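Erythromycin C-12 hydroxylase (Saccharopolyspora erythraea, PDB 2JJN) hydroxylates the macrolactone ring of erythromycin D at C-12 to give erythromycin C, using a heme b cofactor, molecular oxygen and NADPH. Local coordinates at residues R99-S104 with D222-D227; L152-M157 with A195-R200; D211-L216 with N233-L238. The protein carries 2 engineered substitutions. One frame throughout, in Å; residues are numbered along the deposited sequence.

Interaction 1 of 3, residues R99-S104 with D222-D227; sequences RKVVSS and DGRALD. With HEM (protoporphyrin IX containing Fe), chain B; SO4 (sulfate ion), chain F.
Asp222 and Lys100 face each other across the outer rim of this contact, a worked example of a loop held to a helix by apolar side chains rather than by hydrogen bonds. Lys100 NZ stops 4.2 Å from Asp222 OD2, too far for a salt bridge, so the opposite charges probably attract only loosely where both side chains reach solvent. At Arg224 the contact closes: Val101 CG2 rests 3.5 Å from Arg224 O and also touches Arg224 CG, the two side chains crossing at about a right angle. The aliphatic part of Arg224 does the packing, while its NH2 makes a salt bridge with Glu230 and its NH1 a weak bond to Ala225 O. Further on, the side chains of Leu226 and Val101 slide past each other in opposite directions, with Leu226 CG 3.8 Å from Val101 CG1. That branch of Val101 lies anti to the backbone N (chi1 173°), which leaves CG2 for Arg224, so one valine serves two loop residues. In one of the two conformers of Val102, its CG1 meets Leu226 CD1, again at about a right angle. Asp227 ends the segment as the N-cap of the next helix, its OD1 accepting from Glu230 N.

On the same helix Arg99 works on the heme. Its NH1 donates to heme propionate O2D at 2.8 Å, while NE and NH2 grip two oxygens of a sulfate, probably from the crystallisation liquor; in one of its two conformers Ser103 OG hydrogen-bonds a third, SO4 O4. Phe352 O is a second acceptor for Arg99 NH1. Helix 94-105 thus lies between the heme propionate and the loop that joins helix 212-218 to helix 228-259 in the cytochrome P450 fold, with Ala219 also touching Val101.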
loop_
_atom_site.group_PDB
_atom_site.type_symbol
_atom_site.label_atom_id
_atom_site.label_comp_id
_atom_site.label_asym_id
_atom_site.label_seq_id
_atom_site.Cartn_x
_atom_site.Cartn_y
_atom_site.Cartn_z
ATOM N N ARG A 99 8.568 0.238 -16.922
ATOM C CA ARG A 99 9.134 -0.308 -15.712
ATOM C C ARG A 99 10.665 -0.356 -15.798
ATOM O O ARG A 99 11.345 -0.051 -14.827
ATOM C CB ARG A 99 8.534 -1.709 -15.420
ATOM C CG ARG A 99 9.126 -2.337 -14.195
ATOM C CD ARG A 99 8.165 -2.377 -13.055
ATOM N NE ARG A 99 8.747 -3.054 -11.881
ATOM C CZ ARG A 99 8.026 -3.576 -10.884
ATOM N NH1 ARG A 99 6.706 -3.504 -10.898
ATOM N NH2 ARG A 99 8.644 -4.191 -9.878
ATOM N N LYS A 100 11.196 -0.673 -16.974
ATOM C CA LYS A 100 12.645 -0.685 -17.129
ATOM C C LYS A 100 13.237 0.687 -16.905
ATOM O O LYS A 100 14.273 0.826 -16.247
ATOM C CB LYS A 100 13.022 -1.159 -18.519
ATOM C CG LYS A 100 12.944 -2.653 -18.664
ATOM C CD LYS A 100 13.233 -3.021 -20.108
ATOM C CE LYS A 100 13.102 -4.513 -20.271
ATOM N NZ LYS A 100 13.054 -4.812 -21.727
ATOM N N VAL A 101 12.593 1.692 -17.503
ATOM C CA VAL A 101 13.099 3.052 -17.364
ATOM C C VAL A 101 13.094 3.464 -15.888
ATOM O O VAL A 101 14.118 3.935 -15.337
ATOM C CB VAL A 101 12.247 4.042 -18.167
ATOM C CG1 VAL A 101 12.691 5.462 -17.858
ATOM C CG2 VAL A 101 12.383 3.794 -19.672
ATOM N N VAL A 102 11.952 3.336 -15.225
ATOM C CA VAL A 102 11.915 3.804 -13.838
ATOM C C VAL A 102 12.824 3.004 -12.903
ATOM O O VAL A 102 13.437 3.562 -11.974
ATOM C CB VAL A 102 10.485 3.941 -13.291
ATOM C CG1 VAL A 102 9.686 4.891 -14.154
ATOM C CG2 VAL A 102 9.764 2.575 -13.165
ATOM N N SER A 103 12.949 1.708 -13.149
ATOM C CA SER A 103 13.808 0.833 -12.340
ATOM C C SER A 103 15.261 1.265 -12.456
ATOM O O SER A 103 16.024 1.114 -11.502
ATOM C CB SER A 103 13.644 -0.633 -12.773
ATOM O OG SER A 103 14.613 -1.502 -12.185
ATOM N N SER A 104 15.652 1.798 -13.623
ATOM C CA SER A 104 17.037 2.227 -13.822
ATOM C C SER A 104 17.366 3.464 -12.961
ATOM O O SER A 104 18.515 3.760 -12.667
ATOM C CB SER A 104 17.307 2.474 -15.311
ATOM O OG SER A 104 16.718 3.706 -15.730
ATOM N N ASP A 222 16.582 1.578 -23.996
ATOM C CA ASP A 222 16.143 1.308 -25.358
ATOM C C ASP A 222 15.624 2.553 -26.055
ATOM O O ASP A 222 14.705 2.477 -26.881
ATOM C CB ASP A 222 15.100 0.203 -25.361
ATOM C CG ASP A 222 15.638 -1.104 -24.802
ATOM O OD1 ASP A 222 16.866 -1.337 -24.925
ATOM O OD2 ASP A 222 14.845 -1.870 -24.213
ATOM N N GLY A 223 16.240 3.695 -25.762
ATOM C CA GLY A 223 15.833 4.946 -26.399
ATOM C C GLY A 223 14.555 5.549 -25.835
ATOM O O GLY A 223 14.123 6.613 -26.294
ATOM N N ARG A 224 13.956 4.900 -24.846
ATOM C CA ARG A 224 12.730 5.418 -24.224
ATOM C C ARG A 224 13.096 6.320 -23.045
ATOM O O ARG A 224 13.815 5.888 -22.152
ATOM C CB ARG A 224 11.850 4.258 -23.736
ATOM C CG ARG A 224 10.519 4.674 -23.063
ATOM C CD ARG A 224 9.603 5.416 -24.023
ATOM N NE ARG A 224 8.204 5.371 -23.593
ATOM C CZ ARG A 224 7.635 6.291 -22.827
ATOM N NH1 ARG A 224 8.345 7.328 -22.403
ATOM N NH2 ARG A 224 6.353 6.178 -22.495
ATOM N N ALA A 225 12.660 7.586 -23.071
ATOM C CA ALA A 225 12.886 8.466 -21.953
ATOM C C ALA A 225 11.530 9.020 -21.541
ATOM O O ALA A 225 10.565 9.030 -22.345
ATOM C CB ALA A 225 13.877 9.627 -22.360
ATOM N N LEU A 226 11.432 9.460 -20.315
ATOM C CA LEU A 226 10.174 10.036 -19.822
ATOM C C LEU A 226 10.091 11.486 -20.171
ATOM O O LEU A 226 11.080 12.210 -20.010
ATOM C CB LEU A 226 10.071 9.892 -18.294
ATOM C CG LEU A 226 10.281 8.452 -17.753
ATOM C CD1 LEU A 226 10.270 8.423 -16.220
ATOM C CD2 LEU A 226 9.232 7.497 -18.311
ATOM N N ASP A 227 8.913 11.932 -20.596
ATOM C CA ASP A 227 8.687 13.385 -20.590
ATOM C C ASP A 227 8.293 13.870 -19.194
ATOM O O ASP A 227 8.214 13.076 -18.263
ATOM C CB ASP A 227 7.699 13.807 -21.680
ATOM C CG ASP A 227 6.294 13.259 -21.474
ATOM O OD1 ASP A 227 5.900 12.940 -20.327
ATOM O OD2 ASP A 227 5.574 13.197 -22.479
HETATM C CHA HEM B . 2.601 -1.782 -6.850
HETATM C CHB HEM B . 1.367 -2.890 -2.260
HETATM C CHC HEM B . 4.743 0.188 -0.643
HETATM C CHD HEM B . 5.395 1.872 -5.161
HETATM C C1A HEM B . 2.051 -2.371 -5.729
HETATM C C2A HEM B . 1.037 -3.430 -5.763
HETATM C C3A HEM B . 0.687 -3.723 -4.508
HETATM C C4A HEM B . 1.452 -2.865 -3.625
HETATM C CMA HEM B . -0.367 -4.753 -4.045
HETATM C CAA HEM B . 0.496 -4.111 -7.034
HETATM C CBA HEM B . -0.611 -3.297 -7.679
HETATM C CGA HEM B . -1.337 -4.074 -8.780
HETATM O O1A HEM B . -0.969 -5.249 -9.060
HETATM O O2A HEM B . -2.262 -3.455 -9.394
HETATM C C1B HEM B . 2.197 -2.147 -1.419
HETATM C C2B HEM B . 2.238 -2.268 0.016
HETATM C C3B HEM B . 3.186 -1.416 0.471
HETATM C C4B HEM B . 3.738 -0.753 -0.705
HETATM C CMB HEM B . 1.305 -3.256 0.746
HETATM C CAB HEM B . 3.650 -1.083 1.902
HETATM C CBB HEM B . 3.659 -2.007 2.808
HETATM C C1C HEM B . 5.207 0.910 -1.722
HETATM C C2C HEM B . 6.212 1.958 -1.654
HETATM C C3C HEM B . 6.393 2.427 -2.907
HETATM C C4C HEM B . 5.516 1.674 -3.806
HETATM C CMC HEM B . 6.897 2.381 -0.326
HETATM C CAC HEM B . 7.303 3.566 -3.405
HETATM C CBC HEM B . 8.532 3.774 -2.932
HETATM C C1D HEM B . 4.681 1.047 -5.976
HETATM C C2D HEM B . 4.618 1.227 -7.391
HETATM C C3D HEM B . 3.784 0.102 -7.913
HETATM C C4D HEM B . 3.396 -0.662 -6.765
HETATM C CMD HEM B . 5.282 2.359 -8.230
HETATM C CAD HEM B . 3.381 -0.179 -9.371
HETATM C CBD HEM B . 4.369 -1.149 -10.047
HETATM C CGD HEM B . 3.889 -1.495 -11.423
HETATM O O1D HEM B . 2.726 -1.227 -11.771
HETATM O O2D HEM B . 4.705 -2.057 -12.184
HETATM N NA HEM B . 2.310 -2.057 -4.384
HETATM N NB HEM B . 3.094 -1.176 -1.855
HETATM N NC HEM B . 4.808 0.801 -3.041
HETATM N ND HEM B . 3.938 -0.098 -5.625
HETATM FE FE HEM B . 3.641 -0.753 -3.726
HETATM S S SO4 F . 12.264 -4.210 -11.238
HETATM O O1 SO4 F . 11.564 -4.089 -9.953
HETATM O O2 SO4 F . 11.607 -3.408 -12.261
HETATM O O3 SO4 F . 12.243 -5.587 -11.697
HETATM O O4 SO4 F . 13.647 -3.785 -11.020
HETATM O O HOH W 1 1.941 0.660 -3.572
#

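Interaction 2 of 3, residues L152-M157 with A195-R200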
loop_
_atom_site.group_PDB
_atom_site.type_symbol
_atom_site.label_atom_id
_atom_site.label_comp_id
_atom_site.label_asym_id
_atom_site.label_seq_id
_atom_site.Cartn_x
_atom_site.Cartn_y
_atom_site.Cartn_z
ATOM N N LEU A 152 12.869 11.940 -3.546
ATOM C CA LEU A 152 12.570 12.650 -4.809
ATOM C C LEU A 152 13.323 13.965 -4.948
ATOM O O LEU A 152 13.424 14.507 -6.071
ATOM C CB LEU A 152 11.061 12.885 -4.929
ATOM C CG LEU A 152 10.223 11.639 -5.209
ATOM C CD1 LEU A 152 8.769 11.960 -4.918
ATOM C CD2 LEU A 152 10.363 11.150 -6.662
ATOM N N GLY A 153 13.822 14.513 -3.850
ATOM C CA GLY A 153 14.534 15.772 -3.874
ATOM C C GLY A 153 13.624 16.970 -3.722
ATOM O O GLY A 153 13.970 18.087 -4.140
ATOM N N LEU A 154 12.467 16.769 -3.087
ATOM C CA LEU A 154 11.511 17.843 -2.855
ATOM C C LEU A 154 11.829 18.619 -1.583
ATOM O O LEU A 154 12.365 18.034 -0.624
ATOM C CB LEU A 154 10.090 17.274 -2.756
ATOM C CG LEU A 154 9.681 16.434 -3.966
ATOM C CD1 LEU A 154 8.362 15.721 -3.735
ATOM C CD2 LEU A 154 9.608 17.306 -5.245
ATOM N N PRO A 155 11.515 19.940 -1.569
ATOM C CA PRO A 155 11.631 20.818 -0.396
ATOM C C PRO A 155 11.125 20.151 0.882
ATOM O O PRO A 155 10.068 19.482 0.839
ATOM C CB PRO A 155 10.722 22.004 -0.731
ATOM C CG PRO A 155 10.374 21.863 -2.171
ATOM C CD PRO A 155 11.055 20.679 -2.753
ATOM N N PRO A 156 11.851 20.366 2.011
ATOM C CA PRO A 156 11.763 19.716 3.323
ATOM C C PRO A 156 10.419 19.064 3.619
ATOM O O PRO A 156 10.316 17.829 3.691
ATOM C CB PRO A 156 12.009 20.881 4.285
ATOM C CG PRO A 156 12.968 21.789 3.531
ATOM C CD PRO A 156 12.890 21.420 2.046
ATOM N N MET A 157 9.402 19.895 3.791
ATOM C CA MET A 157 8.046 19.411 3.897
ATOM C C MET A 157 7.245 19.967 2.724
ATOM O O MET A 157 7.642 20.964 2.098
ATOM C CB MET A 157 7.430 19.838 5.239
ATOM N N ALA A 195 0.756 18.439 -10.987
ATOM C CA ALA A 195 1.269 19.700 -11.590
ATOM C C ALA A 195 2.492 20.221 -10.843
ATOM O O ALA A 195 3.443 20.699 -11.441
ATOM C CB ALA A 195 0.171 20.753 -11.594
ATOM N N TYR A 196 2.439 20.186 -9.510
ATOM C CA TYR A 196 3.585 20.582 -8.687
ATOM C C TYR A 196 4.801 19.708 -9.030
ATOM O O TYR A 196 5.901 20.227 -9.246
ATOM C CB TYR A 196 3.235 20.407 -7.212
ATOM C CG TYR A 196 4.386 20.638 -6.298
ATOM C CD1 TYR A 196 4.812 21.927 -5.993
ATOM C CD2 TYR A 196 5.055 19.556 -5.728
ATOM C CE1 TYR A 196 5.909 22.132 -5.132
ATOM C CE2 TYR A 196 6.134 19.746 -4.862
ATOM C CZ TYR A 196 6.553 21.029 -4.573
ATOM O OH TYR A 196 7.646 21.207 -3.713
ATOM N N LEU A 197 4.585 18.410 -9.116
ATOM C CA LEU A 197 5.719 17.506 -9.416
ATOM C C LEU A 197 6.234 17.756 -10.830
ATOM O O LEU A 197 7.460 17.664 -11.068
ATOM C CB LEU A 197 5.370 16.029 -9.192
ATOM C CG LEU A 197 5.105 15.689 -7.710
ATOM C CD1 LEU A 197 4.625 14.241 -7.583
ATOM C CD2 LEU A 197 6.375 15.893 -6.911
ATOM N N LYS A 198 5.331 18.060 -11.761
ATOM C CA LYS A 198 5.763 18.328 -13.149
ATOM C C LYS A 198 6.698 19.531 -13.192
ATOM O O LYS A 198 7.701 19.549 -13.947
ATOM C CB LYS A 198 4.561 18.504 -14.065
ATOM C CG LYS A 198 4.942 18.475 -15.538
ATOM C CD LYS A 198 3.733 18.764 -16.411
ATOM C CE LYS A 198 4.104 18.719 -17.865
ATOM N NZ LYS A 198 3.036 19.311 -18.712
ATOM N N ALA A 199 6.408 20.554 -12.372
ATOM C CA ALA A 199 7.287 21.702 -12.312
ATOM C C ALA A 199 8.655 21.348 -11.740
ATOM O O ALA A 199 9.672 21.892 -12.196
ATOM C CB ALA A 199 6.644 22.824 -11.490
ATOM N N ARG A 200 8.674 20.457 -10.747
ATOM C CA ARG A 200 9.934 19.970 -10.182
ATOM C C ARG A 200 10.698 19.155 -11.213
ATOM O O ARG A 200 11.925 19.278 -11.311
ATOM C CB ARG A 200 9.724 19.184 -8.884
ATOM C CG ARG A 200 8.826 19.924 -7.859
ATOM C CD ARG A 200 9.550 21.097 -7.181
ATOM N NE ARG A 200 9.576 22.345 -7.953
ATOM C CZ ARG A 200 8.520 23.111 -8.227
ATOM N NH1 ARG A 200 7.298 22.746 -7.844
ATOM N NH2 ARG A 200 8.678 24.240 -8.911
#
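Leu154 packs onto helix 180-206 just after a Schellman motif has ended helix 142-152, with Gly153 as its C-prime residue: Leu154 N bonds to Ala149 O and Gly153 N to Glu150 O. A helix stop of this kind commonly places an apolar residue directly beyond the glycine, and here that leucine forms the tight half of the contact. Its CD1 meets Leu197 CD2 at 3.8 Å, the two side chains crossing at about a right angle, while CD2 lies against Arg200 CG. Ile213 of helix 212-218 touches both Leu154 and Arg200.

The solvent side has fewer contacts. Leu154 CD2 is 4.3 Å from Tyr196 CE2, and the exposed Pro155 makes a single close touch at the tyrosine hydroxyl. Arg200 CG lies over one face of the Tyr196 ring, offset toward the rim; the bends at chi2 and chi3 (-74° and 82°) then fold the chain so that the edge of the guanidinium points at Tyr196 CG, and NE makes a salt bridge with Glu203. Phe162 meets the same ring with planes inclined at about 45°. Pro155 and Tyr196 approach from opposite directions, bringing Pro155 CG to 3.2 Å from Tyr196 OH.

Interaction 3 of 3, residues D211-L216 with N233-L238. With HEM (protoporphyrin IX containing Fe), chain B.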
loop_
_atom_site.group_PDB
_atom_site.type_symbol
_atom_site.label_atom_id
_atom_site.label_comp_id
_atom_site.label_asym_id
_atom_site.label_seq_id
_atom_site.Cartn_x
_atom_site.Cartn_y
_atom_site.Cartn_z
ATOM N N ASP A 211 19.188 13.283 -7.037
ATOM C CA ASP A 211 17.879 12.893 -6.450
ATOM C C ASP A 211 17.080 12.039 -7.453
ATOM O O ASP A 211 17.457 11.923 -8.630
ATOM C CB ASP A 211 17.092 14.107 -6.056
ATOM C CG ASP A 211 16.815 15.017 -7.326
ATOM O OD1 ASP A 211 15.733 14.866 -7.966
ATOM O OD2 ASP A 211 17.731 15.786 -7.794
ATOM N N LEU A 212 15.974 11.435 -7.004
ATOM C CA LEU A 212 15.286 10.478 -7.827
ATOM C C LEU A 212 14.582 11.163 -9.009
ATOM O O LEU A 212 14.536 10.563 -10.085
ATOM C CB LEU A 212 14.318 9.619 -6.989
ATOM C CG LEU A 212 13.664 8.536 -7.820
ATOM C CD1 LEU A 212 14.625 7.477 -8.278
ATOM C CD2 LEU A 212 12.550 7.873 -6.980
ATOM N N ILE A 213 14.053 12.378 -8.818
ATOM C CA ILE A 213 13.461 13.112 -9.985
ATOM C C ILE A 213 14.531 13.310 -11.066
ATOM O O ILE A 213 14.265 13.050 -12.242
ATOM C CB ILE A 213 12.758 14.412 -9.589
ATOM C CG1 ILE A 213 11.475 14.047 -8.820
ATOM C CG2 ILE A 213 12.405 15.251 -10.845
ATOM C CD1 ILE A 213 10.748 15.291 -8.333
ATOM N N SER A 214 15.714 13.803 -10.683
ATOM C CA SER A 214 16.803 13.959 -11.683
ATOM C C SER A 214 17.128 12.646 -12.358
ATOM O O SER A 214 17.340 12.588 -13.587
ATOM C CB SER A 214 18.061 14.465 -11.007
ATOM O OG SER A 214 17.876 15.791 -10.493
ATOM N N ARG A 215 17.197 11.555 -11.574
ATOM C CA ARG A 215 17.499 10.283 -12.173
ATOM C C ARG A 215 16.393 9.813 -13.111
ATOM O O ARG A 215 16.689 9.202 -14.147
ATOM C CB ARG A 215 17.735 9.244 -11.086
ATOM C CG ARG A 215 19.002 9.525 -10.279
ATOM C CD ARG A 215 19.110 8.580 -9.073
ATOM N NE ARG A 215 19.182 7.188 -9.504
ATOM C CZ ARG A 215 20.301 6.573 -9.883
ATOM N NH1 ARG A 215 21.464 7.214 -9.863
ATOM N NH2 ARG A 215 20.258 5.298 -10.276
ATOM N N LEU A 216 15.146 10.138 -12.767
ATOM C CA LEU A 216 14.021 9.754 -13.622
ATOM C C LEU A 216 14.057 10.549 -14.948
ATOM O O LEU A 216 13.760 10.010 -16.022
ATOM C CB LEU A 216 12.690 10.031 -12.921
ATOM C CG LEU A 216 12.363 8.975 -11.856
ATOM C CD1 LEU A 216 11.255 9.548 -10.968
ATOM C CD2 LEU A 216 11.932 7.632 -12.494
ATOM N N ASN A 233 3.771 12.033 -13.251
ATOM C CA ASN A 233 2.743 11.039 -12.897
ATOM C C ASN A 233 3.341 9.851 -12.190
ATOM O O ASN A 233 2.807 9.367 -11.166
ATOM C CB ASN A 233 1.985 10.617 -14.121
ATOM C CG ASN A 233 0.923 11.664 -14.547
ATOM O OD1 ASN A 233 0.204 12.193 -13.694
ATOM N ND2 ASN A 233 0.790 11.904 -15.829
ATOM N N PHE A 234 4.457 9.368 -12.695
ATOM C CA PHE A 234 5.131 8.277 -11.985
ATOM C C PHE A 234 5.549 8.700 -10.577
ATOM O O PHE A 234 5.350 7.955 -9.593
ATOM C CB PHE A 234 6.315 7.748 -12.759
ATOM C CG PHE A 234 7.081 6.714 -11.965
ATOM C CD1 PHE A 234 6.554 5.438 -11.810
ATOM C CD2 PHE A 234 8.260 7.047 -11.283
ATOM C CE1 PHE A 234 7.196 4.503 -11.056
ATOM C CE2 PHE A 234 8.924 6.112 -10.519
ATOM C CZ PHE A 234 8.360 4.791 -10.379
ATOM N N SER A 235 6.104 9.913 -10.441
ATOM C CA SER A 235 6.490 10.407 -9.126
ATOM C C SER A 235 5.294 10.552 -8.196
ATOM O O SER A 235 5.444 10.337 -7.017
ATOM C CB SER A 235 7.234 11.746 -9.196
ATOM O OG SER A 235 8.474 11.594 -9.921
ATOM N N THR A 236 4.132 10.913 -8.751
ATOM C CA THR A 236 2.867 11.018 -7.987
ATOM C C THR A 236 2.504 9.635 -7.406
ATOM O O THR A 236 2.208 9.514 -6.207
ATOM C CB THR A 236 1.683 11.498 -8.865
ATOM O OG1 THR A 236 1.952 12.779 -9.421
ATOM C CG2 THR A 236 0.319 11.519 -8.082
ATOM N N ALA A 237 2.517 8.624 -8.268
ATOM C CA ALA A 237 2.227 7.212 -7.889
ATOM C C ALA A 237 3.187 6.758 -6.824
ATOM O O ALA A 237 2.801 6.153 -5.812
ATOM C CB ALA A 237 2.379 6.311 -9.070
ATOM N N LEU A 238 4.467 7.006 -7.069
ATOM C CA LEU A 238 5.499 6.536 -6.163
ATOM C C LEU A 238 5.253 7.152 -4.805
ATOM O O LEU A 238 5.248 6.451 -3.774
ATOM C CB LEU A 238 6.893 6.929 -6.699
ATOM C CG LEU A 238 8.056 6.187 -6.062
ATOM C CD1 LEU A 238 8.166 4.824 -6.678
ATOM C CD2 LEU A 238 9.330 6.984 -6.362
HETATM C CHA HEM B . 2.601 -1.782 -6.850
HETATM C CHB HEM B . 1.367 -2.890 -2.260
HETATM C CHC HEM B . 4.743 0.188 -0.643
HETATM C CHD HEM B . 5.395 1.872 -5.161
HETATM C C1A HEM B . 2.051 -2.371 -5.729
HETATM C C2A HEM B . 1.037 -3.430 -5.763
HETATM C C3A HEM B . 0.687 -3.723 -4.508
HETATM C C4A HEM B . 1.452 -2.865 -3.625
HETATM C CMA HEM B . -0.367 -4.753 -4.045
HETATM C CAA HEM B . 0.496 -4.111 -7.034
HETATM C CBA HEM B . -0.611 -3.297 -7.679
HETATM C CGA HEM B . -1.337 -4.074 -8.780
HETATM O O1A HEM B . -0.969 -5.249 -9.060
HETATM O O2A HEM B . -2.262 -3.455 -9.394
HETATM C C1B HEM B . 2.197 -2.147 -1.419
HETATM C C2B HEM B . 2.238 -2.268 0.016
HETATM C C3B HEM B . 3.186 -1.416 0.471
HETATM C C4B HEM B . 3.738 -0.753 -0.705
HETATM C CMB HEM B . 1.305 -3.256 0.746
HETATM C CAB HEM B . 3.650 -1.083 1.902
HETATM C CBB HEM B . 3.659 -2.007 2.808
HETATM C C1C HEM B . 5.207 0.910 -1.722
HETATM C C2C HEM B . 6.212 1.958 -1.654
HETATM C C3C HEM B . 6.393 2.427 -2.907
HETATM C C4C HEM B . 5.516 1.674 -3.806
HETATM C CMC HEM B . 6.897 2.381 -0.326
HETATM C CAC HEM B . 7.303 3.566 -3.405
HETATM C CBC HEM B . 8.532 3.774 -2.932
HETATM C C1D HEM B . 4.681 1.047 -5.976
HETATM C C2D HEM B . 4.618 1.227 -7.391
HETATM C C3D HEM B . 3.784 0.102 -7.913
HETATM C C4D HEM B . 3.396 -0.662 -6.765
HETATM C CMD HEM B . 5.282 2.359 -8.230
HETATM C CAD HEM B . 3.381 -0.179 -9.371
HETATM C CBD HEM B . 4.369 -1.149 -10.047
HETATM C CGD HEM B . 3.889 -1.495 -11.423
HETATM O O1D HEM B . 2.726 -1.227 -11.771
HETATM O O2D HEM B . 4.705 -2.057 -12.184
HETATM N NA HEM B . 2.310 -2.057 -4.384
HETATM N NB HEM B . 3.094 -1.176 -1.855
HETATM N NC HEM B . 4.808 0.801 -3.041
HETATM N ND HEM B . 3.938 -0.098 -5.625
HETATM FE FE HEM B . 3.641 -0.753 -3.726
HETATM O O HOH W 1 1.941 0.660 -3.572
#
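Leu212 reaches across to Leu238 tip to tip, and the methyls Leu212 CD2 and Leu238 CD2 meet at 3.4 Å, closer than ordinary van der Waals contact. Both side chains extend anti to the backbone N (Leu212 chi1 -176°, Leu238 chi1 -164°), which lets each helix send a leucine into the interface. Leu238 has a second task: its CD1 lies 3.6 Å from HEM CAC, the first carbon of a heme vinyl group, so the same side chain that presses on helix 212-218 also lines the heme pocket.

One turn further along helix 212-218, Leu216 straddles two neighbours. Its CD2 approaches the Phe234 ring obliquely at CE2, 3.9 Å away, while CD1 lies in the ring plane at the edge and also comes within 3.6 Å of Ser235 OG. The ring itself bridges toward the cofactor, with Phe234 CE1 4.0 Å from HEM CMD. Ser235 OG is the polar atom in this otherwise apolar patch; it is hydrogen-bonded to Ala231 O on its own helix, and Ile213 CG1 packs beside it.

Asp211 is the N-cap of the shorter helix: in one of its two conformers OD1 accepts from Ser214 N, which arrives from above the carboxylate plane, and OD2 pairs with Ser214 OG.

The short helical segments run in roughly opposing directions but steeply inclined, at 140°, their axes 11.3 Å apart at closest approach, a spacing filled by the leucines and the phenylalanine. Helix 228-259, which passes the heme in this cytochrome P450, is thereby packed against helix 212-218, while helix 94-105 adds Val102 and Ala105 beside Leu216 and helix 142-152 places Leu152 against Ile213 and Ser235.

In the fold
Interaction 3 is the buried one; interaction 1 is partly buried and interaction 2 lies at the surface. All three depend on apolar contacts without a hydrogen bond between their segments, yet their margins differ: interaction 1 has loosely paired charges outside and an arginine on the heme propionate, interaction 2 a tyrosine hydroxyl and one proline, interaction 3 a heme vinyl and methyl. The 222-227 loop of interaction 1 joins helix 212-218 to helix 228-259, the two helices packed together in interaction 3. Interactions 1 and 3 touch where Val102 meets Phe234 and Leu216; interactions 2 and 3 touch through Leu152 and Ile213, whereas 1 and 2 stay about 7 Å apart at their nearest atoms.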